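PDB 6AN0: histidinol dehydrogenase from Elizabethkingia anophelis NUHP1, which probably catalyses the last step of histidine biosynthesis, oxidising L-histidinol through L-histidinaldehyde to L-histidine with two NAD+, and binds one zinc ion per subunit. Local coordinates for residues S18-L23 and I312-I317; V245-T250 and E279-Q284; L261-H266 and A328-I333; K319-S324 and D344-A349; L334-E337 and N341-D344. All blocks are in the same frame, centred on the assembly; numbering follows the deposited sequence. Where two conformers were deposited one is given.

Contact 1: S18-L23 and I312-I317; sequences SEWKNL and IVLDSI
Trp20, in the first turn of the short helix 20-23, reaches Leu314 with the six-membered ring of its indole, through CZ2. That carbon lies 3.9 Å from the Leu314 methyl CD2, which comes in obliquely to the ring plane. The torsion that sets CG beside the backbone N and anti to the carbonyl carbon (chi1 -71°) swings the bicycle out from the helix, and the length of the indole carries CZ2 to Leu314. The same indole meets Phe323 of helix 317-327 edge-to-face, and it also touches Leu326. In the turn running from Glu19 to Leu23, Glu19 O accepts from both Asn22 N (3.0 Å) and Leu23 N (3.1 Å). Leu23 faces the strand end, where its CD1 packs 4.2 Å from Ile312 CD1, a looser methyl-to-methyl contact. Ile312 and Leu314, two apart in an extended chain, point to the same side of the sheet, so both can receive the helix, while Val313 between them points elsewhere. Leu23, Ile312 and Leu314 are buried and aliphatic, while Trp20, partly exposed, closes the outer side. Helix 20-23 thus packs beside strand 310-313 and helix 317-327 of the Rossmann-like parallel sheet, in which strand 10-13 is the edge strand next to 310-313.

Contact 2: V245-T250 and E279-Q284; sequences VIADTT and ENILQQ
Where strand 242-247 runs out, the chain passes close to the first turn of helix 279-293, bringing Thr249 CA within 6.6 Å of Ile281 CA. Ile281 carries the contact alone from the helix side. Its CD1 methyl rests against the peptide link between Asp248 and Thr249, just past the strand, 3.4 Å from both Asp248 C and Thr249 N, with its second bond off the staggered position (chi2 145°). Thr249 meets the same methyl through CG2, at 3.7 Å from Ile281 CD1, the two side chains crossing at about a right angle. The other branch, Ile281 CG2, stands 4.1 Å from Ala247 CB; a small residue there lets the helix lie close to the strand. The side chain of Asp248 sets off away from the helix, and its carboxylate forms an Asx turn. Asp248 OD1 accepts from Thr250 N (2.9 Å), which approaches from above the carboxylate plane, and from Thr250 OG1 (2.6 Å) on its syn lone pair. Across the contact aliphatic carbon meets aliphatic carbon or peptide, so cohesion comes from shape and apolar burial; Asp248 OD1 is gripped by Thr250, OD2 has a weak bond from Glu337 N, and the Asx turn probably steadies the bend.

Contact 3: L261-H266 and A328-I333; sequences LSQAEH and APEHLI. With ZN (zinc ion), chain B.
Gln263 leaves its helix with CG anti to the backbone N (chi1 -180°) and then bends at the second bond (chi2 60°), which carries its amide across to the imidazole of His331, itself set with CG beside its own backbone N. Gln263 NE2 ends 3.4 Å from His331 ND1 and 3.7 Å from His331 CE1, oblique to the ring; the amide and ring planes are 27° apart. The firm polar partners lie elsewhere: Gln263 OE1 is hydrogen-bonded to Ser241 OG, and His331 ND1 to the backbone oxygen of Glu242, which fixes how the ring is rotated. Each is thus anchored by a partner outside this pair, and their contact is a meeting of flat polar groups in a buried pocket. His266 serves the zinc ion, binding it through NE2 at 2.1 Å, alongside water 1 at 2.0 Å and water 2 at 2.2 Å from the metal. Asp364 of the same chain and His423 of the second subunit also bind it, so the metal site spans the dimer. Gln263 is a predicted zinc ligand, yet its OE1 lies 5.5 Å from the ion here. Glu330 and His331 are the predicted proton acceptors. Gln263 lies in the last part of helix 253-264 and His331 starts strand 331-335; both pack on Val243 of the neighbouring strand 242-247, and helix 360-365 touches His331.

Contact 4: K319-S324 and D344-A349; sequences KCIAFS and DKITSA
Ile321 forms the tight part of this contact: its CG2 methyl presses on the backbone of the loop, 3.6 Å from Lys345 O and 4.0 Å from Lys345 CB, the two side chains crossing at about a right angle. With CG1 beside the backbone N (chi1 -62°), the isoleucine spreads two branches, CG2 toward Lys345 and CD1 toward Ile346, where CD1 lies 4.3 Å from Ile346 CG1. A residue branched at CB suits a spot where one helix position must cover two successive loop residues. Asn325, a turn further on, reinforces the seam by hydrogen bonds to Lys345 O and Thr347 N. The looser parts lie to either end. Lys345 lends only its first carbons to the packing; its chain then kinks repeatedly and takes the ammonium away from the helix to an exposed position. At Ser324 the two backbones stand further apart and water 3 bridges them, accepting from Ser324 OG at 2.8 Å and donating to Ser348 O at 2.8 Å. The hydroxyl of Ser348 turns instead to Lys392 of the second subunit, which also bonds Thr347 O, while Arg124 of that subunit takes Ile346 O. Helix 317-327 is the connecting helix of a beta-alpha-beta crossover between strands 310-313 and 331-335, flanked by the loop, itself in contact with the second subunit, that leads to the edge strand 351-354.

Contact 5: L334-E337 and N341-D344; sequences LAIE and NYTD
Ile336 pushes its CD1 methyl against the ring of Tyr342, coming in obliquely, with CD1 3.7 Å from Tyr342 CD2. Beside it Glu337 O lies near the ring plane at the edge, 3.7 Å from Tyr342 CE2, so the aromatic C-H side faces a carbonyl oxygen. Tyr342's own neighbour Asn341 covers one face with CB, 4.0 Å above the ring plane and offset toward the rim. A further apolar touch is slacker: Leu334 CD1 stands 4.4 Å from Thr343 CG2. Ile336 puts CG1 between its backbone N and carbonyl carbon (chi1 66°), a less common choice that aims the branch at the ring. A tyrosine suits this border because its ring covers the aliphatic side chain while its hydroxyl extends toward water; water 4 donates to Glu337 O (2.5 Å) and is only weakly linked to Tyr342 OH (3.5 Å). What bends the chain here is an inverse gamma turn centred on Ala335, with a weak bond from Ile336 N to Leu334 O (3.0 Å), placed where strand 331-335 leaves the parallel Rossmann-like sheet. Beyond this first shell, Ile317 and Glu318, at the start of helix 317-327, touch the ring. Leu334 is backed by Ile246 and Leu354 of the neighbouring strands. Thr343 packs on Leu354 and on Phe396 of the second subunit, and Arg124 of that subunit bonds Thr343 O.

All five contacts belong to one parallel sheet and its surroundings, but on different faces and at different depths. Contacts 1, 4 and 5 share the side covered by helix 317-327: Ile312 of contact 1 touches Phe323 of contact 4, and Ile346 of contact 4 packs on Leu334. Contact 2 lies against the opposite face, joined to contacts 3 and 5 through strands 242-247 and 331-335, with Ile246 O and Ala335 N a probable hydrogen bond. Contacts 1 and 2 are almost purely apolar and away from the second subunit. Contacts 3, 4 and 5 all meet it: 4 and 5 through exposed loop ends beside buried aliphatics, polar contact 3, nearest the chain's centre, at the zinc.

Contact 1: S18-L23 and I312-I317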
# COMPACT_ATOMS: atom_id res chain seq x y z
N SER A 18 -18.55 16.16 22.96
CA SER A 18 -18.57 17.22 21.95
C SER A 18 -17.22 17.89 21.78
O SER A 18 -17.00 18.56 20.76
CB SER A 18 -19.63 18.26 22.32
OG SER A 18 -19.44 18.71 23.65
N GLU A 19 -16.31 17.74 22.74
CA GLU A 19 -14.98 18.34 22.64
C GLU A 19 -13.93 17.38 22.11
O GLU A 19 -12.81 17.82 21.81
CB GLU A 19 -14.55 18.88 24.02
N TRP A 20 -14.24 16.09 21.95
CA TRP A 20 -13.23 15.14 21.52
C TRP A 20 -12.69 15.49 20.14
O TRP A 20 -11.49 15.34 19.88
CB TRP A 20 -13.78 13.72 21.53
CG TRP A 20 -14.01 13.15 22.89
CD1 TRP A 20 -14.16 13.85 24.05
CD2 TRP A 20 -14.12 11.77 23.24
NE1 TRP A 20 -14.35 12.98 25.10
CE2 TRP A 20 -14.33 11.70 24.63
CE3 TRP A 20 -14.06 10.58 22.51
CZ2 TRP A 20 -14.48 10.49 25.30
CZ3 TRP A 20 -14.20 9.37 23.18
CH2 TRP A 20 -14.41 9.34 24.56
N LYS A 21 -13.56 15.98 19.25
CA LYS A 21 -13.12 16.41 17.92
C LYS A 21 -11.94 17.35 18.01
O LYS A 21 -11.02 17.30 17.18
CB LYS A 21 -14.29 17.07 17.18
N ASN A 22 -11.92 18.22 19.02
CA ASN A 22 -10.81 19.15 19.18
C ASN A 22 -9.62 18.53 19.89
O ASN A 22 -8.47 18.86 19.57
CB ASN A 22 -11.29 20.40 19.93
CG ASN A 22 -12.37 21.13 19.18
OD1 ASN A 22 -13.44 21.40 19.72
ND2 ASN A 22 -12.11 21.42 17.91
N LEU A 23 -9.86 17.62 20.83
CA LEU A 23 -8.77 17.06 21.61
C LEU A 23 -7.94 16.03 20.84
O LEU A 23 -6.84 15.70 21.29
CB LEU A 23 -9.31 16.44 22.90
CG LEU A 23 -9.94 17.47 23.84
CD1 LEU A 23 -10.57 16.78 25.04
CD2 LEU A 23 -8.90 18.49 24.28
N ILE A 312 -5.67 13.77 29.81
CA ILE A 312 -7.13 13.73 29.82
C ILE A 312 -7.59 12.65 30.79
O ILE A 312 -7.15 11.50 30.71
CB ILE A 312 -7.68 13.46 28.41
CG1 ILE A 312 -7.09 14.46 27.41
CG2 ILE A 312 -9.21 13.50 28.42
CD1 ILE A 312 -7.38 14.15 25.96
N VAL A 313 -8.49 13.02 31.70
CA VAL A 313 -9.13 12.06 32.60
C VAL A 313 -10.47 11.65 32.01
O VAL A 313 -11.31 12.50 31.69
CB VAL A 313 -9.30 12.64 34.02
CG1 VAL A 313 -10.03 11.63 34.89
CG2 VAL A 313 -7.96 12.97 34.61
N LEU A 314 -10.67 10.35 31.86
CA LEU A 314 -11.91 9.76 31.37
C LEU A 314 -12.31 8.63 32.32
O LEU A 314 -11.44 7.92 32.83
CB LEU A 314 -11.73 9.24 29.93
CG LEU A 314 -11.42 10.31 28.87
CD1 LEU A 314 -10.96 9.69 27.54
CD2 LEU A 314 -12.62 11.25 28.67
N ASP A 315 -13.61 8.46 32.54
CA ASP A 315 -14.06 7.70 33.70
C ASP A 315 -14.14 6.19 33.47
O ASP A 315 -14.72 5.49 34.31
CB ASP A 315 -15.41 8.24 34.20
CG ASP A 315 -16.51 8.15 33.16
OD1 ASP A 315 -16.33 7.50 32.11
OD2 ASP A 315 -17.59 8.74 33.41
N SER A 316 -13.57 5.67 32.39
CA SER A 316 -13.49 4.23 32.21
C SER A 316 -12.43 3.90 31.17
O SER A 316 -12.10 4.73 30.32
CB SER A 316 -14.84 3.62 31.81
OG SER A 316 -15.16 3.94 30.46
N ILE A 317 -11.90 2.68 31.25
CA ILE A 317 -10.95 2.20 30.24
C ILE A 317 -11.63 2.12 28.88
O ILE A 317 -11.02 2.42 27.85
CB ILE A 317 -10.33 0.86 30.66
CG1 ILE A 317 -9.47 1.03 31.92
CG2 ILE A 317 -9.48 0.25 29.54
CD1 ILE A 317 -9.01 -0.27 32.54

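Contact 2: V245-T250 and E279-Q284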
# COMPACT_ATOMS: atom_id res chain seq x y z
N VAL A 245 -0.88 7.03 25.73
CA VAL A 245 -0.81 6.10 26.85
C VAL A 245 -2.16 6.07 27.53
O VAL A 245 -2.77 7.12 27.78
CB VAL A 245 0.29 6.51 27.85
CG1 VAL A 245 0.37 5.50 29.02
CG2 VAL A 245 1.63 6.67 27.15
N ILE A 246 -2.62 4.87 27.88
CA ILE A 246 -3.80 4.67 28.72
C ILE A 246 -3.34 4.07 30.04
O ILE A 246 -2.68 3.02 30.06
CB ILE A 246 -4.83 3.75 28.04
CG1 ILE A 246 -5.29 4.36 26.71
CG2 ILE A 246 -6.02 3.51 28.98
CD1 ILE A 246 -6.37 3.51 25.98
N ALA A 247 -3.69 4.72 31.15
CA ALA A 247 -3.18 4.34 32.47
C ALA A 247 -4.32 4.24 33.48
O ALA A 247 -5.12 5.18 33.61
CB ALA A 247 -2.14 5.36 32.96
N ASP A 248 -4.38 3.14 34.22
CA ASP A 248 -5.31 3.03 35.34
C ASP A 248 -4.51 3.02 36.64
O ASP A 248 -3.32 3.35 36.66
CB ASP A 248 -6.23 1.81 35.17
CG ASP A 248 -5.50 0.48 35.28
OD1 ASP A 248 -4.30 0.45 35.61
OD2 ASP A 248 -6.15 -0.57 35.02
N THR A 249 -5.18 2.67 37.75
CA THR A 249 -4.52 2.71 39.05
C THR A 249 -3.37 1.71 39.17
O THR A 249 -2.57 1.83 40.11
CB THR A 249 -5.54 2.46 40.17
OG1 THR A 249 -6.18 1.20 39.96
CG2 THR A 249 -6.59 3.56 40.18
N THR A 250 -3.25 0.74 38.26
CA THR A 250 -2.14 -0.20 38.30
C THR A 250 -0.92 0.28 37.52
O THR A 250 0.11 -0.39 37.56
CB THR A 250 -2.55 -1.58 37.76
OG1 THR A 250 -2.71 -1.51 36.33
CG2 THR A 250 -3.84 -2.05 38.40
N GLU A 279 -7.87 11.16 38.40
CA GLU A 279 -7.06 12.37 38.44
C GLU A 279 -5.77 12.17 39.22
O GLU A 279 -4.76 12.83 38.93
CB GLU A 279 -7.89 13.50 39.04
CG GLU A 279 -7.40 14.89 38.74
CD GLU A 279 -8.45 15.93 39.09
OE1 GLU A 279 -8.21 17.13 38.85
OE2 GLU A 279 -9.52 15.53 39.60
N ASN A 280 -5.78 11.27 40.21
CA ASN A 280 -4.58 11.05 41.02
C ASN A 280 -3.45 10.45 40.18
O ASN A 280 -2.28 10.81 40.36
CB ASN A 280 -4.91 10.16 42.21
CG ASN A 280 -3.73 9.97 43.14
OD1 ASN A 280 -3.19 8.88 43.26
ND2 ASN A 280 -3.33 11.06 43.80
N ILE A 281 -3.78 9.53 39.27
CA ILE A 281 -2.78 9.00 38.36
C ILE A 281 -2.22 10.11 37.48
O ILE A 281 -1.01 10.17 37.22
CB ILE A 281 -3.38 7.87 37.50
CG1 ILE A 281 -3.90 6.74 38.38
CG2 ILE A 281 -2.35 7.36 36.49
CD1 ILE A 281 -5.15 6.09 37.83
N LEU A 282 -3.10 10.97 36.97
CA LEU A 282 -2.65 12.10 36.15
C LEU A 282 -1.71 13.01 36.94
O LEU A 282 -0.62 13.36 36.46
CB LEU A 282 -3.85 12.88 35.63
CG LEU A 282 -3.52 14.06 34.72
CD1 LEU A 282 -2.81 13.60 33.44
CD2 LEU A 282 -4.78 14.84 34.40
N GLN A 283 -2.10 13.39 38.16
CA GLN A 283 -1.28 14.30 38.95
C GLN A 283 0.08 13.68 39.28
O GLN A 283 1.11 14.36 39.19
CB GLN A 283 -2.02 14.71 40.22
N GLN A 284 0.11 12.41 39.68
CA GLN A 284 1.39 11.77 40.00
C GLN A 284 2.28 11.67 38.77
O GLN A 284 3.50 11.87 38.86
CB GLN A 284 1.16 10.39 40.60
CG GLN A 284 0.74 10.40 42.06
CD GLN A 284 0.70 9.01 42.65
OE1 GLN A 284 1.64 8.23 42.50
NE2 GLN A 284 -0.40 8.68 43.31

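Contact 3: L261-H266 and A328-I333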
# COMPACT_ATOMS: atom_id res chain seq x y z
N LEU A 261 8.13 11.12 28.04
CA LEU A 261 9.30 11.93 27.74
C LEU A 261 10.16 11.28 26.66
O LEU A 261 10.84 11.99 25.91
CB LEU A 261 10.10 12.19 29.01
CG LEU A 261 9.41 13.18 29.96
CD1 LEU A 261 10.10 13.23 31.30
CD2 LEU A 261 9.39 14.56 29.33
N SER A 262 10.15 9.95 26.57
CA SER A 262 10.90 9.30 25.50
C SER A 262 10.36 9.70 24.13
O SER A 262 11.14 9.95 23.20
CB SER A 262 10.89 7.78 25.68
OG SER A 262 9.62 7.20 25.43
N GLN A 263 9.04 9.78 23.99
CA GLN A 263 8.47 10.24 22.73
C GLN A 263 8.69 11.74 22.52
O GLN A 263 9.00 12.17 21.40
CB GLN A 263 6.97 9.91 22.68
CG GLN A 263 6.29 10.36 21.39
CD GLN A 263 6.90 9.68 20.18
OE1 GLN A 263 7.56 10.32 19.36
NE2 GLN A 263 6.70 8.38 20.08
N ALA A 264 8.57 12.54 23.58
CA ALA A 264 8.65 14.00 23.44
C ALA A 264 10.04 14.45 22.99
O ALA A 264 10.15 15.44 22.25
CB ALA A 264 8.30 14.70 24.75
N GLU A 265 11.09 13.76 23.42
CA GLU A 265 12.44 14.19 23.08
C GLU A 265 12.78 13.96 21.61
O GLU A 265 13.86 14.39 21.17
CB GLU A 265 13.47 13.48 23.96
CG GLU A 265 13.85 12.10 23.44
CD GLU A 265 14.94 11.43 24.25
OE1 GLU A 265 15.62 12.12 25.04
OE2 GLU A 265 15.12 10.20 24.10
N HIS A 266 11.91 13.30 20.84
CA HIS A 266 12.21 13.06 19.42
C HIS A 266 12.28 14.36 18.63
O HIS A 266 13.14 14.51 17.75
CB HIS A 266 11.16 12.14 18.80
CG HIS A 266 11.58 10.71 18.73
ND1 HIS A 266 12.69 10.29 18.03
CD2 HIS A 266 11.05 9.60 19.29
CE1 HIS A 266 12.82 8.98 18.15
NE2 HIS A 266 11.83 8.54 18.91
N ALA A 328 -6.25 7.51 16.73
CA ALA A 328 -5.48 6.60 15.87
C ALA A 328 -3.99 6.84 16.05
O ALA A 328 -3.32 7.34 15.12
CB ALA A 328 -5.90 6.75 14.41
N PRO A 329 -3.42 6.49 17.20
CA PRO A 329 -2.04 6.87 17.51
C PRO A 329 -1.00 6.02 16.78
O PRO A 329 -1.21 4.83 16.50
CB PRO A 329 -1.95 6.63 19.03
CG PRO A 329 -2.94 5.48 19.27
CD PRO A 329 -4.08 5.76 18.31
N GLU A 330 0.14 6.64 16.48
CA GLU A 330 1.27 5.88 15.96
C GLU A 330 1.69 4.78 16.94
O GLU A 330 1.87 3.62 16.56
CB GLU A 330 2.45 6.81 15.68
CG GLU A 330 3.66 6.09 15.12
CD GLU A 330 4.93 6.90 15.21
OE1 GLU A 330 4.97 7.88 15.98
OE2 GLU A 330 5.91 6.54 14.52
N HIS A 331 1.85 5.13 18.22
CA HIS A 331 2.15 4.17 19.28
C HIS A 331 1.08 4.25 20.35
O HIS A 331 0.68 5.35 20.76
CB HIS A 331 3.49 4.46 19.96
CG HIS A 331 4.65 4.55 19.03
ND1 HIS A 331 5.10 5.76 18.53
CD2 HIS A 331 5.49 3.60 18.55
CE1 HIS A 331 6.16 5.54 17.77
NE2 HIS A 331 6.41 4.24 17.76
N LEU A 332 0.65 3.09 20.84
CA LEU A 332 -0.34 3.01 21.92
C LEU A 332 0.27 2.21 23.06
O LEU A 332 0.68 1.06 22.85
CB LEU A 332 -1.62 2.33 21.42
CG LEU A 332 -2.66 1.98 22.49
CD1 LEU A 332 -3.11 3.27 23.20
CD2 LEU A 332 -3.85 1.27 21.86
N ILE A 333 0.32 2.78 24.26
CA ILE A 333 0.78 2.04 25.44
C ILE A 333 -0.41 1.79 26.35
O ILE A 333 -1.06 2.73 26.83
CB ILE A 333 1.90 2.79 26.18
CG1 ILE A 333 3.08 3.07 25.24
CG2 ILE A 333 2.36 1.98 27.41
CD1 ILE A 333 4.28 3.78 25.91
ZN ZN B . 11.59 6.60 19.63
O HOH W 1 9.93 7.19 20.64
O HOH W 2 10.04 6.09 18.11

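Contact 4: K319-S324 and D344-A349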
# COMPACT_ATOMS: atom_id res chain seq x y z
N LYS A 319 -13.93 4.06 27.71
CA LYS A 319 -13.94 5.41 27.14
C LYS A 319 -12.57 5.80 26.63
O LYS A 319 -12.45 6.44 25.57
CB LYS A 319 -14.43 6.42 28.18
CG LYS A 319 -15.78 7.02 27.89
CD LYS A 319 -16.16 8.02 28.95
CE LYS A 319 -17.65 8.31 28.93
NZ LYS A 319 -18.02 9.24 30.03
N CYS A 320 -11.51 5.46 27.37
CA CYS A 320 -10.16 5.76 26.92
C CYS A 320 -9.86 5.09 25.58
O CYS A 320 -9.27 5.71 24.69
CB CYS A 320 -9.14 5.31 27.97
SG CYS A 320 -9.15 6.23 29.53
N ILE A 321 -10.25 3.82 25.43
CA ILE A 321 -10.05 3.10 24.17
C ILE A 321 -10.81 3.79 23.04
O ILE A 321 -10.31 3.91 21.92
CB ILE A 321 -10.49 1.63 24.32
CG1 ILE A 321 -9.65 0.90 25.38
CG2 ILE A 321 -10.43 0.91 22.97
CD1 ILE A 321 -8.29 0.48 24.90
N ALA A 322 -12.05 4.23 23.32
CA ALA A 322 -12.84 4.90 22.29
C ALA A 322 -12.18 6.20 21.86
O ALA A 322 -12.12 6.51 20.67
CB ALA A 322 -14.27 5.14 22.78
N PHE A 323 -11.66 6.97 22.82
CA PHE A 323 -10.87 8.15 22.46
C PHE A 323 -9.66 7.76 21.63
O PHE A 323 -9.37 8.39 20.60
CB PHE A 323 -10.44 8.91 23.72
CG PHE A 323 -9.75 10.22 23.45
CD1 PHE A 323 -10.42 11.42 23.64
CD2 PHE A 323 -8.43 10.26 23.00
CE1 PHE A 323 -9.80 12.63 23.39
CE2 PHE A 323 -7.80 11.46 22.75
CZ PHE A 323 -8.49 12.66 22.94
N SER A 324 -8.94 6.71 22.05
CA SER A 324 -7.74 6.31 21.32
C SER A 324 -8.08 5.90 19.89
O SER A 324 -7.32 6.20 18.95
CB SER A 324 -7.04 5.15 22.05
OG SER A 324 -5.84 4.79 21.39
N ASP A 344 -8.87 -6.56 21.79
CA ASP A 344 -9.82 -6.75 20.69
C ASP A 344 -10.56 -5.46 20.36
O ASP A 344 -11.02 -5.29 19.22
CB ASP A 344 -10.84 -7.83 21.03
CG ASP A 344 -10.29 -9.24 20.90
OD1 ASP A 344 -9.15 -9.41 20.44
OD2 ASP A 344 -11.02 -10.19 21.28
N LYS A 345 -10.71 -4.55 21.34
CA LYS A 345 -11.43 -3.30 21.16
C LYS A 345 -10.59 -2.21 20.49
O LYS A 345 -11.14 -1.17 20.13
CB LYS A 345 -11.91 -2.76 22.51
CG LYS A 345 -12.71 -3.74 23.35
CD LYS A 345 -13.97 -4.17 22.63
CE LYS A 345 -15.12 -4.39 23.62
NZ LYS A 345 -14.71 -5.19 24.81
N ILE A 346 -9.29 -2.42 20.32
CA ILE A 346 -8.44 -1.46 19.61
C ILE A 346 -8.68 -1.60 18.12
O ILE A 346 -8.56 -2.70 17.57
CB ILE A 346 -6.96 -1.70 19.95
CG1 ILE A 346 -6.71 -1.54 21.44
CG2 ILE A 346 -6.07 -0.77 19.11
CD1 ILE A 346 -5.35 -2.07 21.85
N THR A 347 -9.00 -0.49 17.44
CA THR A 347 -9.29 -0.58 16.02
C THR A 347 -8.32 0.18 15.14
O THR A 347 -8.18 -0.20 13.96
CB THR A 347 -10.72 -0.09 15.70
OG1 THR A 347 -10.90 1.25 16.18
CG2 THR A 347 -11.76 -1.02 16.32
N SER A 348 -7.64 1.21 15.64
CA SER A 348 -6.59 1.89 14.91
C SER A 348 -5.45 2.22 15.86
O SER A 348 -5.66 2.95 16.84
CB SER A 348 -7.08 3.17 14.23
OG SER A 348 -8.03 2.90 13.22
N ALA A 349 -4.26 1.72 15.55
CA ALA A 349 -3.02 2.03 16.24
C ALA A 349 -1.87 1.44 15.43
O ALA A 349 -2.00 0.33 14.91
CB ALA A 349 -3.00 1.48 17.67
O HOH W 3 -6.60 2.92 19.49

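Contact 5: L334-E337 and N341-D344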
# COMPACT_ATOMS: atom_id res chain seq x y z
N LEU A 334 -0.70 0.51 26.62
CA LEU A 334 -1.78 0.14 27.53
C LEU A 334 -1.16 -0.18 28.89
O LEU A 334 -0.80 -1.33 29.17
CB LEU A 334 -2.59 -1.04 27.01
CG LEU A 334 -3.33 -0.83 25.69
CD1 LEU A 334 -4.20 -2.07 25.43
CD2 LEU A 334 -4.18 0.47 25.70
N ALA A 335 -1.05 0.84 29.74
CA ALA A 335 -0.50 0.66 31.08
C ALA A 335 -1.63 0.33 32.05
O ALA A 335 -1.97 1.07 32.98
CB ALA A 335 0.27 1.91 31.51
N ILE A 336 -2.25 -0.82 31.80
CA ILE A 336 -3.44 -1.22 32.54
C ILE A 336 -3.35 -2.70 32.87
O ILE A 336 -2.56 -3.45 32.29
CB ILE A 336 -4.75 -0.95 31.78
CG1 ILE A 336 -4.82 -1.86 30.54
CG2 ILE A 336 -4.92 0.53 31.48
CD1 ILE A 336 -5.95 -1.55 29.58
N GLU A 337 -4.20 -3.07 33.81
CA GLU A 337 -4.43 -4.44 34.21
C GLU A 337 -5.15 -5.22 33.12
O GLU A 337 -6.06 -4.70 32.47
CB GLU A 337 -5.30 -4.41 35.47
CG GLU A 337 -5.12 -5.53 36.44
CD GLU A 337 -5.72 -5.18 37.78
OE1 GLU A 337 -6.90 -4.76 37.82
OE2 GLU A 337 -5.00 -5.29 38.79
N ASN A 341 -8.17 -8.42 27.97
CA ASN A 341 -9.59 -8.13 27.90
C ASN A 341 -9.91 -6.91 27.04
O ASN A 341 -11.10 -6.63 26.82
CB ASN A 341 -10.15 -7.93 29.31
CG ASN A 341 -10.03 -9.19 30.15
OD1 ASN A 341 -9.94 -10.30 29.61
ND2 ASN A 341 -10.03 -9.03 31.47
N TYR A 342 -8.90 -6.20 26.54
CA TYR A 342 -9.11 -4.93 25.85
C TYR A 342 -8.53 -4.86 24.44
O TYR A 342 -8.96 -4.00 23.67
CB TYR A 342 -8.54 -3.76 26.68
CG TYR A 342 -9.16 -3.70 28.05
CD1 TYR A 342 -10.43 -3.16 28.24
CD2 TYR A 342 -8.49 -4.20 29.16
CE1 TYR A 342 -11.02 -3.13 29.50
CE2 TYR A 342 -9.07 -4.16 30.43
CZ TYR A 342 -10.33 -3.63 30.59
OH TYR A 342 -10.90 -3.59 31.85
N THR A 343 -7.55 -5.70 24.09
CA THR A 343 -6.87 -5.52 22.81
C THR A 343 -7.82 -5.73 21.63
O THR A 343 -7.61 -5.14 20.56
CB THR A 343 -5.66 -6.46 22.69
OG1 THR A 343 -6.04 -7.80 22.98
CG2 THR A 343 -4.53 -6.04 23.63
N ASP A 344 -8.87 -6.56 21.79
CA ASP A 344 -9.82 -6.75 20.69
C ASP A 344 -10.56 -5.46 20.36
O ASP A 344 -11.02 -5.29 19.22
CB ASP A 344 -10.84 -7.83 21.03
CG ASP A 344 -10.29 -9.24 20.90
OD1 ASP A 344 -9.15 -9.41 20.44
OD2 ASP A 344 -11.02 -10.19 21.28
O HOH W 4 -8.01 -3.77 33.74